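Local coordinates for endoglucanase (Uncultured bacterium, PDB 3X17), which probably hydrolyses internal beta-1,4-glucosidic bonds of cellulose, as a family 9 glycoside hydrolase whose (alpha/alpha)6 barrel follows an N-terminal Ig-like domain, at residues T141-A146 and S499-P504; V157-Y162 and M236-G241; V267-T272 and D319-D324. All coordinates share one frame; numbering follows the deposited sequence.

In the fold
All three contacts belong to the glycoside hydrolase family 9 part of the chain. Contact 1 stands apart, its centre about 36 Å from that of contact 2 and about 32 Å from that of contact 3. It is partly buried, mostly methyl groups against one another and against carbonyl oxygens, with one bridging water. Contacts 2 and 3 are neighbours, their centres about 13 Å apart. They touch where Arg238 NH2 packs on Ile270 CG1 and Val157 CG1 on Arg269 NH2. Contact 3 includes part of strand 265-271; contact 2 lies in loops, one just before strand 243-249 of the same sheet. Contact 2 is a surface contact of ring, proline and salt bridges. Contact 3 is more buried, and water carries most of its polar links.

Contact 1: T141-A146 and S499-P504; sequences TGVSHA and SGVMVP
Val143 turns CG2 beside its backbone N (CG1 is anti to it, chi1 165°), and this branch meets both Val501 and Val503. Val501 places CG1 anti to its own N (chi1 -175°), which sets that methyl against the backbone of 141-146. Val143 CG2 lies 3.8 Å from Val503 CG2, and the two side chains meet nearly perpendicular to each other. The same Val143 methyl is 4.0 Å from Val501 CG1. It also rests 3.7 Å from Met502 O, so one branch touches three successive residues. Val501 CG1 in turn sits near two carbonyl oxygens, Thr141 O and Gly142 O, both 3.8 Å away. At the other end, Thr141 OG1 lies 3.5 Å from Pro504 CG. No direct hydrogen bond joins the segments. Water 1 bridges them instead, donating to Thr141 O (2.5 Å) and to Met502 O. Ser499 OG accepts from Val501 N (2.8 Å), which ties down the turn through Gly500, where the chain leaves helix 494-499 with positive phi. Leu495 of that helix packs on Val143, and Leu129 of helix 115-130 touches Thr141, Val503 and Pro504. The contact thus joins the loop leading into strand 144-145, half of a two-stranded antiparallel hairpin, to an ST turn at the C-terminal end of a short helix.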
loop_
_atom_site.group_PDB
_atom_site.type_symbol
_atom_site.label_atom_id
_atom_site.label_comp_id
_atom_site.label_asym_id
_atom_site.label_seq_id
_atom_site.Cartn_x
_atom_site.Cartn_y
_atom_site.Cartn_z
ATOM N N THR A 141 6.377 -11.252 -18.121
ATOM C CA THR A 141 5.857 -11.772 -16.882
ATOM C C THR A 141 5.267 -13.172 -17.184
ATOM O O THR A 141 5.263 -14.084 -16.341
ATOM C CB THR A 141 4.785 -10.757 -16.434
ATOM O OG1 THR A 141 5.128 -10.157 -15.172
ATOM C CG2 THR A 141 3.498 -11.309 -16.451
ATOM N N GLY A 142 4.873 -13.354 -18.440
ATOM C CA GLY A 142 4.085 -14.508 -18.849
ATOM C C GLY A 142 2.601 -14.407 -18.532
ATOM O O GLY A 142 1.855 -15.305 -18.845
ATOM N N VAL A 143 2.173 -13.350 -17.851
ATOM C CA VAL A 143 0.782 -13.278 -17.418
ATOM C C VAL A 143 -0.130 -13.023 -18.634
ATOM O O VAL A 143 0.173 -12.166 -19.492
ATOM C CB VAL A 143 0.604 -12.165 -16.326
ATOM C CG1 VAL A 143 -0.867 -11.810 -16.103
ATOM C CG2 VAL A 143 1.271 -12.587 -15.019
ATOM N N SER A 144 -1.191 -13.818 -18.752
ATOM C CA SER A 144 -2.130 -13.657 -19.856
ATOM C C SER A 144 -3.544 -14.079 -19.511
ATOM O O SER A 144 -3.773 -15.080 -18.825
ATOM C CB SER A 144 -1.655 -14.395 -21.116
ATOM O OG SER A 144 -1.787 -15.793 -20.953
ATOM N N HIS A 145 -4.494 -13.319 -20.025
ATOM C CA HIS A 145 -5.876 -13.729 -20.008
ATOM C C HIS A 145 -6.582 -12.935 -21.080
ATOM O O HIS A 145 -6.144 -11.839 -21.425
ATOM C CB HIS A 145 -6.506 -13.477 -18.623
ATOM C CG HIS A 145 -6.682 -12.024 -18.272
ATOM N ND1 HIS A 145 -5.985 -11.412 -17.245
ATOM C CD2 HIS A 145 -7.552 -11.098 -18.737
ATOM C CE1 HIS A 145 -6.390 -10.155 -17.129
ATOM N NE2 HIS A 145 -7.326 -9.935 -18.040
ATOM N N ALA A 146 -7.657 -13.494 -21.627
ATOM C CA ALA A 146 -8.436 -12.801 -22.650
ATOM C C ALA A 146 -9.297 -11.732 -21.989
ATOM O O ALA A 146 -9.305 -11.592 -20.762
ATOM C CB ALA A 146 -9.343 -13.804 -23.418
ATOM N N SER A 499 -3.934 -19.954 -13.282
ATOM C CA SER A 499 -3.036 -19.937 -14.426
ATOM C C SER A 499 -1.748 -20.679 -14.135
ATOM O O SER A 499 -1.030 -21.054 -15.061
ATOM C CB SER A 499 -2.704 -18.506 -14.832
ATOM O OG SER A 499 -1.774 -17.936 -13.926
ATOM N N GLY A 500 -1.429 -20.835 -12.848
ATOM C CA GLY A 500 -0.098 -21.280 -12.427
ATOM C C GLY A 500 1.032 -20.336 -12.839
ATOM O O GLY A 500 2.212 -20.707 -12.786
ATOM N N VAL A 501 0.682 -19.104 -13.214
ATOM C CA VAL A 501 1.679 -18.069 -13.514
ATOM C C VAL A 501 1.693 -16.974 -12.428
ATOM O O VAL A 501 0.667 -16.319 -12.193
ATOM C CB VAL A 501 1.386 -17.408 -14.869
ATOM C CG1 VAL A 501 2.501 -16.414 -15.218
ATOM C CG2 VAL A 501 1.247 -18.495 -15.988
ATOM N N MET A 502 2.834 -16.784 -11.761
ATOM C CA MET A 502 2.948 -15.739 -10.724
ATOM C C MET A 502 2.740 -14.347 -11.306
ATOM O O MET A 502 3.340 -13.979 -12.342
ATOM C CB MET A 502 4.310 -15.779 -10.025
ATOM C CG MET A 502 4.383 -14.879 -8.773
ATOM S SD MET A 502 3.018 -15.022 -7.578
ATOM C CE MET A 502 3.248 -16.690 -6.960
ATOM N N VAL A 503 1.899 -13.565 -10.635
ATOM C CA VAL A 503 1.915 -12.124 -10.811
ATOM C C VAL A 503 2.882 -11.482 -9.808
ATOM O O VAL A 503 2.635 -11.481 -8.593
ATOM C CB VAL A 503 0.525 -11.512 -10.647
ATOM C CG1 VAL A 503 0.621 -9.977 -10.736
ATOM C CG2 VAL A 503 -0.451 -12.074 -11.720
ATOM N N PRO A 504 3.995 -10.928 -10.318
ATOM C CA PRO A 504 5.017 -10.387 -9.431
ATOM C C PRO A 504 4.664 -8.977 -8.924
ATOM O O PRO A 504 3.915 -8.245 -9.587
ATOM C CB PRO A 504 6.276 -10.374 -10.319
ATOM C CG PRO A 504 5.747 -10.197 -11.725
ATOM C CD PRO A 504 4.334 -10.766 -11.745
HETATM O O HOH W 1 5.288 -14.716 -13.900
#

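Contact 2: V157-Y162 and M236-G241; sequences VDDPFY and MQRPDG
Pro239 sets CD over one face of the Phe161 ring. This carbon stands 3.8 Å from the ring centroid and 16° off the ring normal, a CH-pi contact. Phe161 CG lies beside its backbone N and anti to the carbonyl carbon (chi1 -68°), which carries the ring across to the other segment. Pro239 CB adds an apolar touch to Phe161 CE1 at 3.7 Å. The methylenes of Arg238 run obliquely past the ring, with Arg238 CG 3.5 Å from Phe161 CD2. Arg238 starts with CG anti to its N, then bends at chi2 and chi3. The bends bring its guanidinium between two aspartates. Arg238 NH1 donates to Asp240 OD2 at 2.9 Å, in the guanidinium plane and onto the syn lone pair. Arg238 NH2 forms a longer salt bridge to Asp159 OD2, 3.6 Å, with carboxylate and guanidinium planes 64° apart. Pro160 CD lies over one guanidinium face. Arg238 NE is buried without a partner. Asp159 OD2 also bonds Tyr244 OH. Its OD1 accepts from Phe161 N (2.7 Å) and Tyr162 N (3.0 Å), so one carboxylate both shapes its loop and faces the arginine. An alanine in place of Arg238 would probably leave Asp159 and Asp240 without their shared positive partner and open a gap beside the Phe161 ring. Water 2 links Tyr162 OH to Gln237 O. The contact is a surface junction of two turns, an Asx turn at Asp159 and a type I beta turn from Arg238 to Gly241, tied by a salt-bridge network of Asp159, Arg238 and Asp240.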
loop_
_atom_site.group_PDB
_atom_site.type_symbol
_atom_site.label_atom_id
_atom_site.label_comp_id
_atom_site.label_asym_id
_atom_site.label_seq_id
_atom_site.Cartn_x
_atom_site.Cartn_y
_atom_site.Cartn_z
ATOM N N VAL A 157 -29.864 -1.281 -7.697
ATOM C CA VAL A 157 -31.103 -0.687 -7.177
ATOM C C VAL A 157 -31.560 0.558 -7.930
ATOM O O VAL A 157 -30.736 1.302 -8.461
ATOM C CB VAL A 157 -31.059 -0.411 -5.634
ATOM C CG1 VAL A 157 -30.418 -1.586 -4.874
ATOM C CG2 VAL A 157 -30.398 0.921 -5.319
ATOM N N ASP A 158 -32.878 0.776 -7.984
ATOM C CA ASP A 158 -33.430 1.972 -8.633
ATOM C C ASP A 158 -32.797 3.221 -8.039
ATOM O O ASP A 158 -32.632 3.337 -6.829
ATOM C CB ASP A 158 -34.946 2.089 -8.420
ATOM C CG ASP A 158 -35.746 1.008 -9.145
ATOM O OD1 ASP A 158 -35.191 0.252 -9.983
ATOM O OD2 ASP A 158 -36.935 0.876 -8.805
ATOM N N ASP A 159 -32.530 4.201 -8.884
ATOM C CA ASP A 159 -32.187 5.497 -8.372
ATOM C C ASP A 159 -32.770 6.469 -9.369
ATOM O O ASP A 159 -33.382 6.054 -10.340
ATOM C CB ASP A 159 -30.656 5.660 -8.154
ATOM C CG ASP A 159 -29.831 5.598 -9.457
ATOM O OD1 ASP A 159 -30.258 6.166 -10.492
ATOM O OD2 ASP A 159 -28.702 5.049 -9.413
ATOM N N PRO A 160 -32.587 7.757 -9.134
ATOM C CA PRO A 160 -33.162 8.780 -9.975
ATOM C C PRO A 160 -32.792 8.672 -11.464
ATOM O O PRO A 160 -33.459 9.290 -12.299
ATOM C CB PRO A 160 -32.561 10.052 -9.393
ATOM C CG PRO A 160 -32.426 9.726 -7.951
ATOM C CD PRO A 160 -31.902 8.327 -7.968
ATOM N N PHE A 161 -31.662 8.045 -11.788
ATOM C CA PHE A 161 -31.211 8.076 -13.181
ATOM C C PHE A 161 -31.559 6.778 -13.890
ATOM O O PHE A 161 -31.859 6.784 -15.074
ATOM C CB PHE A 161 -29.703 8.390 -13.278
ATOM C CG PHE A 161 -29.369 9.775 -12.861
ATOM C CD1 PHE A 161 -29.398 10.807 -13.788
ATOM C CD2 PHE A 161 -29.280 10.092 -11.509
ATOM C CE1 PHE A 161 -29.214 12.116 -13.397
ATOM C CE2 PHE A 161 -29.079 11.406 -11.097
ATOM C CZ PHE A 161 -29.008 12.418 -12.049
ATOM N N TYR A 162 -31.490 5.671 -13.154
ATOM C CA TYR A 162 -31.519 4.346 -13.735
ATOM C C TYR A 162 -32.426 3.432 -12.916
ATOM O O TYR A 162 -32.323 3.378 -11.673
ATOM C CB TYR A 162 -30.117 3.737 -13.739
ATOM C CG TYR A 162 -29.059 4.597 -14.384
ATOM C CD1 TYR A 162 -29.071 4.847 -15.764
ATOM C CD2 TYR A 162 -27.961 5.029 -13.643
ATOM C CE1 TYR A 162 -28.073 5.627 -16.354
ATOM C CE2 TYR A 162 -26.960 5.798 -14.219
ATOM C CZ TYR A 162 -27.033 6.130 -15.558
ATOM O OH TYR A 162 -25.997 6.860 -16.109
ATOM N N MET A 236 -18.108 5.277 -12.832
ATOM C CA MET A 236 -18.854 4.995 -11.596
ATOM C C MET A 236 -19.576 6.235 -11.043
ATOM O O MET A 236 -20.129 6.216 -9.930
ATOM C CB MET A 236 -17.926 4.420 -10.530
ATOM C CG MET A 236 -17.439 2.989 -10.802
ATOM S SD MET A 236 -18.807 1.778 -10.869
ATOM C CE MET A 236 -18.984 1.319 -9.114
ATOM N N GLN A 237 -19.545 7.317 -11.807
ATOM C CA GLN A 237 -20.168 8.541 -11.376
ATOM C C GLN A 237 -21.495 8.801 -12.084
ATOM O O GLN A 237 -21.598 8.801 -13.301
ATOM C CB GLN A 237 -19.232 9.762 -11.497
ATOM C CG GLN A 237 -19.739 10.984 -10.698
ATOM C CD GLN A 237 -18.896 12.256 -10.914
ATOM O OE1 GLN A 237 -18.287 12.442 -11.978
ATOM N NE2 GLN A 237 -18.877 13.145 -9.905
ATOM N N ARG A 238 -22.461 9.202 -11.285
ATOM C CA ARG A 238 -23.815 9.421 -11.730
ATOM C C ARG A 238 -23.900 10.912 -12.064
ATOM O O ARG A 238 -23.146 11.707 -11.492
ATOM C CB ARG A 238 -24.681 9.071 -10.529
ATOM C CG ARG A 238 -26.106 8.857 -10.771
ATOM C CD ARG A 238 -26.815 9.384 -9.548
ATOM N NE ARG A 238 -27.120 8.319 -8.639
ATOM C CZ ARG A 238 -27.696 8.487 -7.455
ATOM N NH1 ARG A 238 -27.839 9.700 -6.920
ATOM N NH2 ARG A 238 -28.077 7.419 -6.792
ATOM N N PRO A 239 -24.797 11.309 -12.989
ATOM C CA PRO A 239 -24.683 12.679 -13.471
ATOM C C PRO A 239 -24.893 13.740 -12.396
ATOM O O PRO A 239 -24.485 14.890 -12.580
ATOM C CB PRO A 239 -25.799 12.772 -14.529
ATOM C CG PRO A 239 -25.919 11.377 -15.041
ATOM C CD PRO A 239 -25.740 10.518 -13.806
ATOM N N ASP A 240 -25.510 13.382 -11.274
ATOM C CA ASP A 240 -25.645 14.374 -10.218
ATOM C C ASP A 240 -24.330 14.504 -9.421
ATOM O O ASP A 240 -24.189 15.410 -8.605
ATOM C CB ASP A 240 -26.878 14.115 -9.325
ATOM C CG ASP A 240 -26.808 12.781 -8.582
ATOM O OD1 ASP A 240 -25.919 11.962 -8.883
ATOM O OD2 ASP A 240 -27.708 12.518 -7.763
ATOM N N GLY A 241 -23.350 13.636 -9.718
ATOM C CA GLY A 241 -22.029 13.719 -9.069
ATOM C C GLY A 241 -21.803 12.660 -8.030
ATOM O O GLY A 241 -20.661 12.401 -7.641
HETATM O O HOH W 2 -23.844 7.612 -14.874
#

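Contact 3: V267-T272 and D319-D324; sequences VYRITT and DYPAED
Tyr268 presents its ring edge to Asp324, at the join between strand 265-271 of a mixed sheet and the start of a 3-10 segment in the loop leading to helix 337-351 of the (alpha/alpha)6 barrel. Asp324 CG lies near the ring plane, 3.4 Å from Tyr268 CD2. Ring and carboxylate are turned 71° apart, and the two side chains run past one another, pointing opposite ways. Lys246 makes a cation-pi contact with the same tyrosine ring. Arg269 sets CG between its backbone N and carbonyl carbon (chi1 71°), and a bend at chi3 swings the guanidinium over Pro321. Pro321 CG sits off-centre over one guanidinium face, 3.8 Å from Arg269 NH2. Asp324 comes in roughly perpendicular to the Arg269 chain. Their salt bridge is long, 4.0 Å from Arg269 NE to Asp324 OD2. Water 6 supplements it, accepting from Arg269 NH2 and donating to Asp324 OD1. Water 7 links Arg269 NH1 to Asp319 OD2 in a similar way. Thr271 lies across the end of Tyr320, with Thr271 OG1 3.7 Å from Tyr320 OH. That threonine oxygen is buried without a partner. Tyr320 OH instead bonds Asp333 O and Gln273 NE2. Asp333 is a ligand of a calcium ion about 7 Å from the Tyr320 side chain. Backbone links also run through water: water 8 donates to Ile270 O and accepts from Asp319 N, both at 2.9 Å.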
loop_
_atom_site.group_PDB
_atom_site.type_symbol
_atom_site.label_atom_id
_atom_site.label_comp_id
_atom_site.label_asym_id
_atom_site.label_seq_id
_atom_site.Cartn_x
_atom_site.Cartn_y
_atom_site.Cartn_z
ATOM N N VAL A 267 -23.695 -2.973 -10.300
ATOM C CA VAL A 267 -23.163 -1.717 -9.800
ATOM C C VAL A 267 -23.970 -1.379 -8.563
ATOM O O VAL A 267 -25.187 -1.235 -8.633
ATOM C CB VAL A 267 -23.340 -0.612 -10.859
ATOM C CG1 VAL A 267 -22.938 0.757 -10.315
ATOM C CG2 VAL A 267 -22.559 -0.991 -12.111
ATOM N N TYR A 268 -23.306 -1.407 -7.417
ATOM C CA TYR A 268 -23.974 -1.230 -6.131
ATOM C C TYR A 268 -24.203 0.252 -5.837
ATOM O O TYR A 268 -23.652 1.118 -6.520
ATOM C CB TYR A 268 -23.148 -1.904 -5.042
ATOM C CG TYR A 268 -23.196 -3.423 -5.120
ATOM C CD1 TYR A 268 -22.528 -4.103 -6.129
ATOM C CD2 TYR A 268 -24.059 -4.151 -4.304
ATOM C CE1 TYR A 268 -22.596 -5.462 -6.235
ATOM C CE2 TYR A 268 -24.134 -5.526 -4.404
ATOM C CZ TYR A 268 -23.399 -6.168 -5.369
ATOM O OH TYR A 268 -23.497 -7.521 -5.517
ATOM N N ARG A 269 -24.994 0.535 -4.804
ATOM C CA ARG A 269 -25.593 1.843 -4.623
ATOM C C ARG A 269 -24.544 2.877 -4.215
ATOM O O ARG A 269 -23.497 2.526 -3.668
ATOM C CB ARG A 269 -26.655 1.764 -3.530
ATOM C CG ARG A 269 -26.047 1.578 -2.129
ATOM C CD ARG A 269 -27.111 1.408 -1.073
ATOM N NE ARG A 269 -27.953 0.258 -1.352
ATOM C CZ ARG A 269 -29.215 0.145 -0.954
ATOM N NH1 ARG A 269 -29.778 1.096 -0.204
ATOM N NH2 ARG A 269 -29.905 -0.943 -1.277
ATOM N N ILE A 270 -24.830 4.149 -4.489
ATOM C CA ILE A 270 -23.900 5.213 -4.151
ATOM C C ILE A 270 -23.667 5.320 -2.639
ATOM O O ILE A 270 -24.512 4.935 -1.822
ATOM C CB ILE A 270 -24.341 6.572 -4.682
ATOM C CG1 ILE A 270 -25.677 6.994 -4.062
ATOM C CG2 ILE A 270 -24.429 6.559 -6.215
ATOM C CD1 ILE A 270 -25.592 8.152 -3.051
ATOM N N THR A 271 -22.598 6.044 -2.307
ATOM C CA THR A 271 -22.209 6.312 -0.948
ATOM C C THR A 271 -21.562 7.704 -0.981
ATOM O O THR A 271 -20.954 8.083 -1.991
ATOM C CB THR A 271 -21.174 5.259 -0.575
ATOM O OG1 THR A 271 -21.756 4.248 0.262
ATOM C CG2 THR A 271 -19.964 5.847 -0.013
ATOM N N THR A 272 -21.763 8.495 0.074
ATOM C CA THR A 272 -21.117 9.804 0.176
ATOM C C THR A 272 -19.614 9.722 0.439
ATOM O O THR A 272 -18.881 10.530 -0.099
ATOM C CB THR A 272 -21.785 10.708 1.238
ATOM O OG1 THR A 272 -21.941 9.968 2.458
ATOM C CG2 THR A 272 -23.157 11.150 0.751
ATOM N N ASP A 319 -25.038 3.414 3.502
ATOM C CA ASP A 319 -25.773 2.156 3.681
ATOM C C ASP A 319 -25.059 1.000 3.024
ATOM O O ASP A 319 -24.796 1.028 1.809
ATOM C CB ASP A 319 -27.172 2.274 3.071
ATOM C CG ASP A 319 -27.976 3.380 3.694
ATOM O OD1 ASP A 319 -27.956 3.499 4.943
ATOM O OD2 ASP A 319 -28.653 4.102 2.937
ATOM N N TYR A 320 -24.856 -0.052 3.792
ATOM C CA TYR A 320 -24.136 -1.222 3.327
ATOM C C TYR A 320 -24.947 -2.491 3.620
ATOM O O TYR A 320 -24.584 -3.279 4.488
ATOM C CB TYR A 320 -22.738 -1.301 3.969
ATOM C CG TYR A 320 -21.871 -0.058 3.737
ATOM C CD1 TYR A 320 -21.214 0.143 2.532
ATOM C CD2 TYR A 320 -21.734 0.910 4.724
ATOM C CE1 TYR A 320 -20.428 1.278 2.322
ATOM C CE2 TYR A 320 -20.990 2.063 4.514
ATOM C CZ TYR A 320 -20.293 2.216 3.337
ATOM O OH TYR A 320 -19.538 3.354 3.144
ATOM N N PRO A 321 -26.033 -2.713 2.861
ATOM C CA PRO A 321 -26.890 -3.849 3.199
ATOM C C PRO A 321 -26.077 -5.140 3.188
ATOM O O PRO A 321 -25.276 -5.368 2.277
ATOM C CB PRO A 321 -27.923 -3.881 2.063
ATOM C CG PRO A 321 -27.747 -2.628 1.291
ATOM C CD PRO A 321 -26.372 -2.099 1.567
ATOM N N ALA A 322 -26.280 -5.974 4.195
ATOM C CA ALA A 322 -25.509 -7.204 4.327
ATOM C C ALA A 322 -25.591 -8.073 3.072
ATOM O O ALA A 322 -24.655 -8.813 2.746
ATOM C CB ALA A 322 -25.973 -8.006 5.595
ATOM N N GLU A 323 -26.698 -7.978 2.354
ATOM C CA GLU A 323 -26.857 -8.790 1.147
ATOM C C GLU A 323 -26.028 -8.318 -0.057
ATOM O O GLU A 323 -25.795 -9.079 -0.988
ATOM C CB GLU A 323 -28.332 -8.961 0.769
ATOM C CG GLU A 323 -29.007 -7.694 0.281
ATOM C CD GLU A 323 -29.670 -6.900 1.410
ATOM O OE1 GLU A 323 -29.511 -7.279 2.595
ATOM O OE2 GLU A 323 -30.322 -5.874 1.105
ATOM N N ASP A 324 -25.587 -7.064 -0.040
ATOM C CA ASP A 324 -24.671 -6.571 -1.056
ATOM C C ASP A 324 -23.276 -7.224 -0.948
ATOM O O ASP A 324 -22.424 -7.033 -1.821
ATOM C CB ASP A 324 -24.533 -5.054 -0.936
ATOM C CG ASP A 324 -25.768 -4.320 -1.407
ATOM O OD1 ASP A 324 -26.758 -4.992 -1.779
ATOM O OD2 ASP A 324 -25.736 -3.063 -1.415
HETATM O O HOH W 3 -21.415 -8.904 -4.280
HETATM O O HOH W 4 -24.878 -8.867 -3.890
HETATM O O HOH W 5 -22.993 0.802 -0.800
HETATM O O HOH W 6 -28.940 -3.082 -2.034
HETATM O O HOH W 7 -28.754 4.142 0.462
HETATM O O HOH W 8 -25.335 3.715 0.673
#